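Local coordinates for putative pyridoxal phosphate-dependent transferase (Clostridium difficile, PDB 4DQ6), which probably acts as a pyridoxal-5'-phosphate-dependent transferase of the class I and II aminotransferase family, and holds pyridoxal-5'-phosphate in a pocket of the chain, at residues Pro36-Asp41 and Lys351-Gln356; Arg82-Lys87 and His214-Met219. All coordinates share one frame; numbering follows the deposited sequence.

Contact 1: Pro36-Asp41 and Lys351-Gln356; sequences PMWVAD and KVALNQ
Pro-36 and Ala-353 pair as neighbours in a short parallel two-stranded sheet, strand 35-36 beside strand 352-353. Their CA atoms are 4.8 Å apart. The backbone bond across the two segments runs from Met-37 N to Ala-353 O, 2.8 Å long. Ala-353 and Lys-351 also bond to Leu-35 through their backbones, which continues the ladder.

Apolar contacts lie to both sides of this bond. Met-37 CB meets Leu-354 CD2 at 3.9 Å. Its CG lies near Val-352 CG2. Two bends, at chi2 -70° and chi3 -76°, turn the sulfur and CE of Met-37 off 351-356. The side chain also packs on helix 376-390, at Met-378, Leu-379 and Ala-382. The indole of Trp-38 touches Ala-353 with CD1, 3.9 Å from CB. Here chi1 is 61°, which sets CG between the backbone N and the carbonyl carbon. Val-39 CG2 lies over one face of the indole near its rim, 3.3 Å above the plane. Tyr-29 makes an edge-to-face pair with the same indole, whose NE1 bonds to Lys-21 O.

The polar contacts centre on Arg-369. Its NH2 hydrogen-bonds Trp-38 O and makes a weak bond to Asn-355 OD1. That OD1 is modelled implausibly close to the Trp-38 carbonyl, so their approach is doubtful. Asn-355 also bonds to Arg-369 through the backbone.

The contact thus ties strand 35-36 and the loop after it to strand 352-353, just before 355-356, an outer strand of the four-stranded antiparallel sheet. Backbone pairing and apolar packing hold it, while Arg-369 satisfies the Trp-38 carbonyl.

Contact 2: Arg82-Lys87 and His214-Met219; sequences RRHNWK and HKHIPM
His-84 and His-216 form an edge-to-face pair. The edge of the His-216 ring points at the face of the His-84 ring, with planes at 68° and centroids 5.0 Å apart. CD2 of His-216 makes the approach, 3.8 Å from His-84 ND1 and offset toward the rim. The opposite face of His-84 is covered by Arg-83 CB, so the imidazole is sandwiched. CB of His-216 points toward the 82-87 segment, and with CG anti to the backbone N (chi1 -178°) CD2 is set over the His-84 face. NE2 of His-216 bonds to Glu-204 OE1, and this bond probably helps to fix the ring's rotation.

Pro-218 fits against the next aromatic along. Its CB sits over the face of the six-membered ring of Trp-86, 4.1 Å from the centroid and 27° off the normal, as a CH-pi contact. Its CG also reaches His-84 CB at 4.0 Å. Trp-86 also packs on Thr-232 and Met-234 of strand 230-234.

The Lys-215 chain runs extended and bends at chi4, bringing NZ near Arg-83 O. Water 1 lies in the plane of the His-84 ring at its edge. It is 2.8 Å from ND1, accepts from Lys-215 NZ and donates to His-216 O. Water 2 donates to both His-84 O and His-216 O.

The end of helix 70-84 is therefore joined to the 214-219 loop by rings, a proline and two bridging waters. His-216 O receives both waters, and the nearby lysine would probably disfavour a positive charge on His-84.

Contact 2 is nested along the chain within the loop that contact 1 closes. In space they lie on opposite sides of the chain's centre. Their centres are 30 Å apart, and their nearest atoms about 16 Å, so they do not touch. Neither supplies a residue of the pyridoxal-5'-phosphate pocket. The side chain of Val-39 in contact 1 is about 8 Å from a bound pyridoxal-5'-phosphate, and that of His-216 in contact 2 about 11 Å. Glu-204, the partner of His-216, sits in sequence between the pocket residues Asp-203 and Ile-205. Contact 1 also reaches the subunit interface, where Asp-41 OD2 bonds to Tyr-65 N of the second subunit. The segments of contact 2 touch no other chain of the assembly.

Contact 1: Pro36-Asp41 and Lys351-Gln356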
ATOM      1  N   PRO A  36      10.964  -4.032  24.531  1.00 18.89           N
ATOM      2  CA  PRO A  36      11.346  -3.616  23.164  1.00 18.86           C
ATOM      3  C   PRO A  36      11.775  -2.155  23.072  1.00 18.71           C
ATOM      4  O   PRO A  36      11.025  -1.244  23.417  1.00 20.45           O
ATOM      5  CB  PRO A  36      10.047  -3.856  22.381  1.00 18.98           C
ATOM      6  CG  PRO A  36       9.003  -3.588  23.385  1.00 19.47           C
ATOM      7  CD  PRO A  36       9.503  -4.120  24.686  1.00 19.92           C
ATOM      8  N   MET A  37      12.970  -1.920  22.545  1.00 18.00           N
ATOM      9  CA  MET A  37      13.459  -0.576  22.314  1.00 16.72           C
ATOM     10  C   MET A  37      14.108  -0.496  20.942  1.00 17.10           C
ATOM     11  O   MET A  37      15.124   0.228  20.762  1.00 17.95           O
ATOM     12  CB  MET A  37      14.510  -0.206  23.373  1.00 18.17           C
ATOM     13  CG  MET A  37      14.043  -0.338  24.813  1.00 18.16           C
ATOM     14  SD  MET A  37      12.816   0.870  25.343  1.00 19.47           S
ATOM     15  CE  MET A  37      13.826   2.352  25.578  1.00 18.07           C
ATOM     16  N   TRP A  38      13.537  -1.218  20.006  1.00 16.12           N
ATOM     17  CA  TRP A  38      14.245  -1.474  18.745  1.00 17.29           C
ATOM     18  C   TRP A  38      13.559  -0.735  17.620  1.00 19.33           C
ATOM     19  O   TRP A  38      13.904   0.425  17.318  1.00 20.34           O
ATOM     20  CB  TRP A  38      14.450  -3.000  18.548  1.00 18.00           C
ATOM     21  CG  TRP A  38      13.176  -3.840  18.453  1.00 17.69           C
ATOM     22  CD1 TRP A  38      12.181  -4.037  19.427  1.00 17.69           C
ATOM     23  CD2 TRP A  38      12.768  -4.674  17.326  1.00 18.49           C
ATOM     24  NE1 TRP A  38      11.204  -4.862  18.959  1.00 17.77           N
ATOM     25  CE2 TRP A  38      11.512  -5.298  17.711  1.00 18.82           C
ATOM     26  CE3 TRP A  38      13.291  -4.940  16.051  1.00 19.92           C
ATOM     27  CZ2 TRP A  38      10.819  -6.147  16.875  1.00 19.10           C
ATOM     28  CZ3 TRP A  38      12.575  -5.789  15.206  1.00 20.63           C
ATOM     29  CH2 TRP A  38      11.374  -6.411  15.619  1.00 19.46           C
ATOM     30  N   VAL A  39      12.525  -1.335  17.044  1.00 18.16           N
ATOM     31  CA  VAL A  39      11.758  -0.751  15.919  1.00 20.02           C
ATOM     32  C   VAL A  39      11.401   0.719  16.159  1.00 17.18           C
ATOM     33  O   VAL A  39      10.860   1.068  17.235  1.00 15.24           O
ATOM     34  CB  VAL A  39      10.441  -1.572  15.768  1.00 22.13           C
ATOM     35  CG1 VAL A  39       9.294  -0.742  15.134  1.00 27.14           C
ATOM     36  CG2 VAL A  39      10.723  -2.879  15.032  1.00 26.14           C
ATOM     37  N   ALA A  40      11.568   1.578  15.165  1.00 15.26           N
ATOM     38  CA  ALA A  40      11.234   3.004  15.245  1.00 14.87           C
ATOM     39  C   ALA A  40       9.746   3.281  15.012  1.00 15.07           C
ATOM     40  O   ALA A  40       9.335   3.828  13.986  1.00 15.41           O
ATOM     41  CB  ALA A  40      12.119   3.783  14.218  1.00 14.61           C
ATOM     42  N   ASP A  41       8.950   2.938  16.023  1.00 14.98           N
ATOM     43  CA  ASP A  41       7.651   3.581  16.242  1.00 15.40           C
ATOM     44  C   ASP A  41       7.621   3.893  17.719  1.00 15.14           C
ATOM     45  O   ASP A  41       8.484   3.481  18.468  1.00 17.14           O
ATOM     46  CB  ASP A  41       6.432   2.801  15.696  1.00 16.45           C
ATOM     47  CG  ASP A  41       6.101   1.543  16.444  1.00 17.19           C
ATOM     48  OD1 ASP A  41       6.556   1.343  17.596  1.00 17.54           O
ATOM     49  OD2 ASP A  41       5.318   0.718  15.893  1.00 16.94           O
ATOM     50  N   LYS A 351      17.393  -9.082  28.930  1.00 23.14           N
ATOM     51  CA  LYS A 351      16.017  -9.244  28.422  1.00 24.58           C
ATOM     52  C   LYS A 351      15.506  -7.917  27.818  1.00 22.16           C
ATOM     53  O   LYS A 351      14.418  -7.439  28.097  1.00 21.97           O
ATOM     54  CB  LYS A 351      15.067  -9.757  29.486  1.00 26.24           C
ATOM     55  CG  LYS A 351      15.431 -11.100  30.117  1.00 30.60           C
ATOM     56  CD  LYS A 351      14.197 -11.784  30.709  1.00 34.69           C
ATOM     57  CE  LYS A 351      13.452 -10.931  31.747  1.00 37.90           C
ATOM     58  NZ  LYS A 351      12.176 -11.514  32.318  1.00 41.24           N
ATOM     59  N   VAL A 352      16.323  -7.351  26.952  1.00 21.27           N
ATOM     60  CA  VAL A 352      15.989  -6.075  26.320  1.00 19.90           C
ATOM     61  C   VAL A 352      16.355  -6.184  24.840  1.00 19.83           C
ATOM     62  O   VAL A 352      17.326  -6.833  24.511  1.00 20.44           O
ATOM     63  CB  VAL A 352      16.699  -4.881  27.048  1.00 20.43           C
ATOM     64  CG1 VAL A 352      18.214  -5.032  26.991  1.00 21.15           C
ATOM     65  CG2 VAL A 352      16.186  -3.528  26.547  1.00 19.75           C
ATOM     66  N   ALA A 353      15.514  -5.584  23.990  1.00 18.09           N
ATOM     67  CA  ALA A 353      15.676  -5.653  22.533  1.00 17.70           C
ATOM     68  C   ALA A 353      16.090  -4.308  21.979  1.00 17.11           C
ATOM     69  O   ALA A 353      15.317  -3.398  21.919  1.00 16.89           O
ATOM     70  CB  ALA A 353      14.360  -6.106  21.916  1.00 17.95           C
ATOM     71  N   LEU A 354      17.360  -4.199  21.597  1.00 17.86           N
ATOM     72  CA  LEU A 354      17.897  -3.020  20.938  1.00 16.60           C
ATOM     73  C   LEU A 354      18.208  -3.379  19.476  1.00 17.13           C
ATOM     74  O   LEU A 354      18.271  -4.566  19.113  1.00 18.12           O
ATOM     75  CB  LEU A 354      19.199  -2.597  21.624  1.00 16.73           C
ATOM     76  CG  LEU A 354      19.198  -2.515  23.152  1.00 17.14           C
ATOM     77  CD1 LEU A 354      20.563  -2.025  23.633  1.00 17.72           C
ATOM     78  CD2 LEU A 354      18.070  -1.656  23.643  1.00 17.60           C
ATOM     79  N   ASN A 355      18.447  -2.370  18.647  1.00 17.53           N
ATOM     80  CA  ASN A 355      18.874  -2.661  17.259  1.00 18.35           C
ATOM     81  C   ASN A 355      20.375  -2.849  17.223  1.00 17.74           C
ATOM     82  O   ASN A 355      21.154  -1.916  17.559  1.00 18.48           O
ATOM     83  CB  ASN A 355      18.487  -1.546  16.305  1.00 19.95           C
ATOM     84  CG  ASN A 355      17.032  -1.517  15.958  1.00 22.32           C
ATOM     85  OD1 ASN A 355      16.206  -0.992  16.726  1.00 28.06           O
ATOM     86  ND2 ASN A 355      16.708  -1.921  14.728  1.00 25.01           N
ATOM     87  N   GLN A 356      20.829  -4.023  16.794  1.00 18.49           N
ATOM     88  CA  GLN A 356      22.251  -4.281  16.721  1.00 18.60           C
ATOM     89  C   GLN A 356      22.959  -3.307  15.752  1.00 18.27           C
ATOM     90  O   GLN A 356      22.541  -3.158  14.602  1.00 18.68           O
ATOM     91  CB  GLN A 356      22.514  -5.732  16.221  1.00 22.02           C
TER

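Contact 2: Arg82-Lys87 and His214-Met219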
ATOM      1  N   ARG A  82       5.856  26.266   6.587  1.00 18.85           N
ATOM      2  CA  ARG A  82       5.785  26.749   7.976  1.00 20.66           C
ATOM      3  C   ARG A  82       6.961  26.264   8.786  1.00 19.41           C
ATOM      4  O   ARG A  82       7.536  26.990   9.570  1.00 19.38           O
ATOM      5  CB  ARG A  82       4.614  26.114   8.732  1.00 23.10           C
ATOM      6  CG  ARG A  82       3.217  26.328   8.231  1.00 26.40           C
ATOM      7  CD  ARG A  82       2.305  26.544   9.423  1.00 26.68           C
ATOM      8  NE  ARG A  82       1.977  25.388  10.262  1.00 24.34           N
ATOM      9  CZ  ARG A  82       1.338  24.296   9.857  1.00 26.86           C
ATOM     10  NH1 ARG A  82       1.029  24.126   8.591  1.00 27.95           N
ATOM     11  NH2 ARG A  82       1.038  23.360  10.722  1.00 26.98           N
ATOM     12  N   ARG A  83       7.239  24.983   8.633  1.00 17.70           N
ATOM     13  CA  ARG A  83       8.225  24.322   9.456  1.00 17.47           C
ATOM     14  C   ARG A  83       9.643  24.432   8.940  1.00 17.55           C
ATOM     15  O   ARG A  83      10.559  24.518   9.720  1.00 18.88           O
ATOM     16  CB  ARG A  83       7.854  22.852   9.658  1.00 16.74           C
ATOM     17  CG  ARG A  83       6.445  22.632  10.187  1.00 18.42           C
ATOM     18  CD  ARG A  83       6.295  22.983  11.661  1.00 18.86           C
ATOM     19  NE  ARG A  83       7.233  22.268  12.529  1.00 18.94           N
ATOM     20  CZ  ARG A  83       7.351  22.492  13.830  1.00 20.27           C
ATOM     21  NH1 ARG A  83       6.600  23.406  14.411  1.00 22.01           N
ATOM     22  NH2 ARG A  83       8.206  21.799  14.553  1.00 21.65           N
ATOM     23  N   HIS A  84       9.812  24.407   7.619  1.00 17.69           N
ATOM     24  CA  HIS A  84      11.166  24.313   7.051  1.00 18.39           C
ATOM     25  C   HIS A  84      11.509  25.462   6.166  1.00 19.71           C
ATOM     26  O   HIS A  84      12.617  25.494   5.613  1.00 21.22           O
ATOM     27  CB  HIS A  84      11.325  23.047   6.278  1.00 18.58           C
ATOM     28  CG  HIS A  84      10.959  21.823   7.047  1.00 19.18           C
ATOM     29  ND1 HIS A  84      11.513  21.540   8.244  1.00 19.26           N
ATOM     30  CD2 HIS A  84      10.119  20.784   6.747  1.00 19.26           C
ATOM     31  CE1 HIS A  84      10.990  20.394   8.705  1.00 18.51           C
ATOM     32  NE2 HIS A  84      10.134  19.938   7.790  1.00 18.97           N
ATOM     33  N   ASN A  85      10.616  26.414   5.989  1.00 20.07           N
ATOM     34  CA  ASN A  85      10.843  27.537   5.077  1.00 21.32           C
ATOM     35  C   ASN A  85      11.183  27.059   3.665  1.00 20.74           C
ATOM     36  O   ASN A  85      11.964  27.690   2.953  1.00 22.92           O
ATOM     37  CB  ASN A  85      11.964  28.436   5.605  1.00 23.77           C
ATOM     38  CG  ASN A  85      11.779  29.881   5.203  1.00 26.99           C
ATOM     39  OD1 ASN A  85      10.641  30.429   5.147  1.00 31.00           O
ATOM     40  ND2 ASN A  85      12.908  30.552   4.938  1.00 32.35           N
ATOM     41  N   TRP A  86      10.528  26.006   3.238  1.00 18.61           N
ATOM     42  CA  TRP A  86      10.731  25.441   1.920  1.00 18.54           C
ATOM     43  C   TRP A  86       9.416  25.548   1.177  1.00 19.96           C
ATOM     44  O   TRP A  86       8.419  24.898   1.564  1.00 19.45           O
ATOM     45  CB  TRP A  86      11.160  23.997   2.066  1.00 18.58           C
ATOM     46  CG  TRP A  86      11.447  23.341   0.766  1.00 18.37           C
ATOM     47  CD1 TRP A  86      11.855  23.929  -0.406  1.00 19.24           C
ATOM     48  CD2 TRP A  86      11.393  21.927   0.504  1.00 17.97           C
ATOM     49  NE1 TRP A  86      12.026  22.978  -1.390  1.00 19.55           N
ATOM     50  CE2 TRP A  86      11.794  21.748  -0.872  1.00 18.42           C
ATOM     51  CE3 TRP A  86      11.077  20.816   1.272  1.00 17.56           C
ATOM     52  CZ2 TRP A  86      11.776  20.504  -1.464  1.00 18.71           C
ATOM     53  CZ3 TRP A  86      11.081  19.563   0.652  1.00 17.15           C
ATOM     54  CH2 TRP A  86      11.465  19.433  -0.655  1.00 17.05           C
ATOM     55  N   LYS A  87       9.391  26.386   0.157  1.00 19.78           N
ATOM     56  CA  LYS A  87       8.204  26.535  -0.663  1.00 22.44           C
ATOM     57  C   LYS A  87       8.246  25.537  -1.803  1.00 22.89           C
ATOM     58  O   LYS A  87       9.147  25.577  -2.648  1.00 24.23           O
ATOM     59  CB  LYS A  87       8.072  27.943  -1.261  1.00 26.34           C
ATOM     60  CG  LYS A  87       6.765  28.150  -2.084  1.00 28.08           C
ATOM     61  CD  LYS A  87       5.495  28.219  -1.193  1.00 31.98           C
ATOM     62  CE  LYS A  87       5.540  29.404  -0.202  1.00 35.07           C
ATOM     63  NZ  LYS A  87       4.300  29.894   0.490  1.00 36.60           N
ATOM     64  N   HIS A 214      19.067  22.961  16.832  1.00 18.33           N
ATOM     65  CA  HIS A 214      19.280  22.402  15.478  1.00 18.57           C
ATOM     66  C   HIS A 214      18.100  22.677  14.607  1.00 16.85           C
ATOM     67  O   HIS A 214      17.017  22.998  15.087  1.00 16.00           O
ATOM     68  CB  HIS A 214      19.560  20.896  15.552  1.00 18.19           C
ATOM     69  CG  HIS A 214      20.753  20.612  16.371  1.00 20.87           C
ATOM     70  ND1 HIS A 214      21.997  20.772  15.898  1.00 22.14           N
ATOM     71  CD2 HIS A 214      20.866  20.321  17.730  1.00 21.89           C
ATOM     72  CE1 HIS A 214      22.881  20.605  16.932  1.00 22.66           C
ATOM     73  NE2 HIS A 214      22.196  20.267  18.024  1.00 23.18           N
ATOM     74  N   LYS A 215      18.312  22.655  13.300  1.00 16.30           N
ATOM     75  CA  LYS A 215      17.282  22.994  12.332  1.00 17.68           C
ATOM     76  C   LYS A 215      17.402  22.117  11.113  1.00 17.05           C
ATOM     77  O   LYS A 215      18.479  22.009  10.526  1.00 18.23           O
ATOM     78  CB  LYS A 215      17.341  24.485  11.916  1.00 21.10           C
ATOM     79  CG  LYS A 215      15.988  24.879  11.353  1.00 24.55           C
ATOM     80  CD  LYS A 215      15.846  26.353  10.961  1.00 28.63           C
ATOM     81  CE  LYS A 215      14.699  26.567   9.947  1.00 28.65           C
ATOM     82  NZ  LYS A 215      13.305  26.060  10.247  1.00 25.51           N
ATOM     83  N   HIS A 216      16.316  21.458  10.727  1.00 14.95           N
ATOM     84  CA  HIS A 216      16.289  20.710   9.497  1.00 14.64           C
ATOM     85  C   HIS A 216      16.382  21.611   8.290  1.00 15.11           C
ATOM     86  O   HIS A 216      15.600  22.573   8.151  1.00 15.99           O
ATOM     87  CB  HIS A 216      15.036  19.851   9.386  1.00 14.10           C
ATOM     88  CG  HIS A 216      14.996  19.046   8.160  1.00 14.29           C
ATOM     89  ND1 HIS A 216      15.804  17.974   7.978  1.00 15.32           N
ATOM     90  CD2 HIS A 216      14.244  19.186   7.000  1.00 14.34           C
ATOM     91  CE1 HIS A 216      15.589  17.479   6.735  1.00 14.84           C
ATOM     92  NE2 HIS A 216      14.677  18.243   6.122  1.00 15.03           N
ATOM     93  N   ILE A 217      17.285  21.256   7.378  1.00 15.60           N
ATOM     94  CA  ILE A 217      17.438  21.918   6.067  1.00 15.46           C
ATOM     95  C   ILE A 217      17.176  20.893   4.965  1.00 15.23           C
ATOM     96  O   ILE A 217      17.992  19.989   4.783  1.00 15.14           O
ATOM     97  CB  ILE A 217      18.891  22.420   5.882  1.00 17.54           C
ATOM     98  CG1 ILE A 217      19.339  23.298   7.044  1.00 19.45           C
ATOM     99  CG2 ILE A 217      19.056  23.108   4.534  1.00 17.18           C
ATOM    100  CD1 ILE A 217      18.514  24.524   7.290  1.00 22.79           C
ATOM    101  N   PRO A 218      16.076  20.992   4.230  1.00 14.89           N
ATOM    102  CA  PRO A 218      15.853  20.104   3.121  1.00 14.81           C
ATOM    103  C   PRO A 218      16.967  20.372   2.115  1.00 15.64           C
ATOM    104  O   PRO A 218      17.211  21.520   1.728  1.00 17.39           O
ATOM    105  CB  PRO A 218      14.441  20.485   2.627  1.00 14.60           C
ATOM    106  CG  PRO A 218      13.833  21.162   3.829  1.00 14.79           C
ATOM    107  CD  PRO A 218      14.930  21.856   4.495  1.00 15.51           C
ATOM    108  N   MET A 219      17.560  19.300   1.616  1.00 15.94           N
ATOM    109  CA  MET A 219      18.597  19.485   0.643  1.00 17.07           C
ATOM    110  C   MET A 219      18.135  20.278  -0.570  1.00 18.27           C
ATOM    111  O   MET A 219      18.844  21.137  -1.113  1.00 19.47           O
ATOM    112  CB  MET A 219      19.098  18.108   0.225  1.00 17.33           C
ATOM    113  CG  MET A 219      20.060  18.080  -0.955  1.00 18.24           C
ATOM    114  SD  MET A 219      21.668  18.917  -0.734  1.00 20.41           S
ATOM    115  CE  MET A 219      22.680  17.489  -0.337  1.00 20.92           C
TER
HETATM  116  O   HOH W   1      13.427  23.201   9.512  1.00 17.19           O
HETATM  117  O   HOH W   2      15.161  24.863   6.558  1.00 19.36           O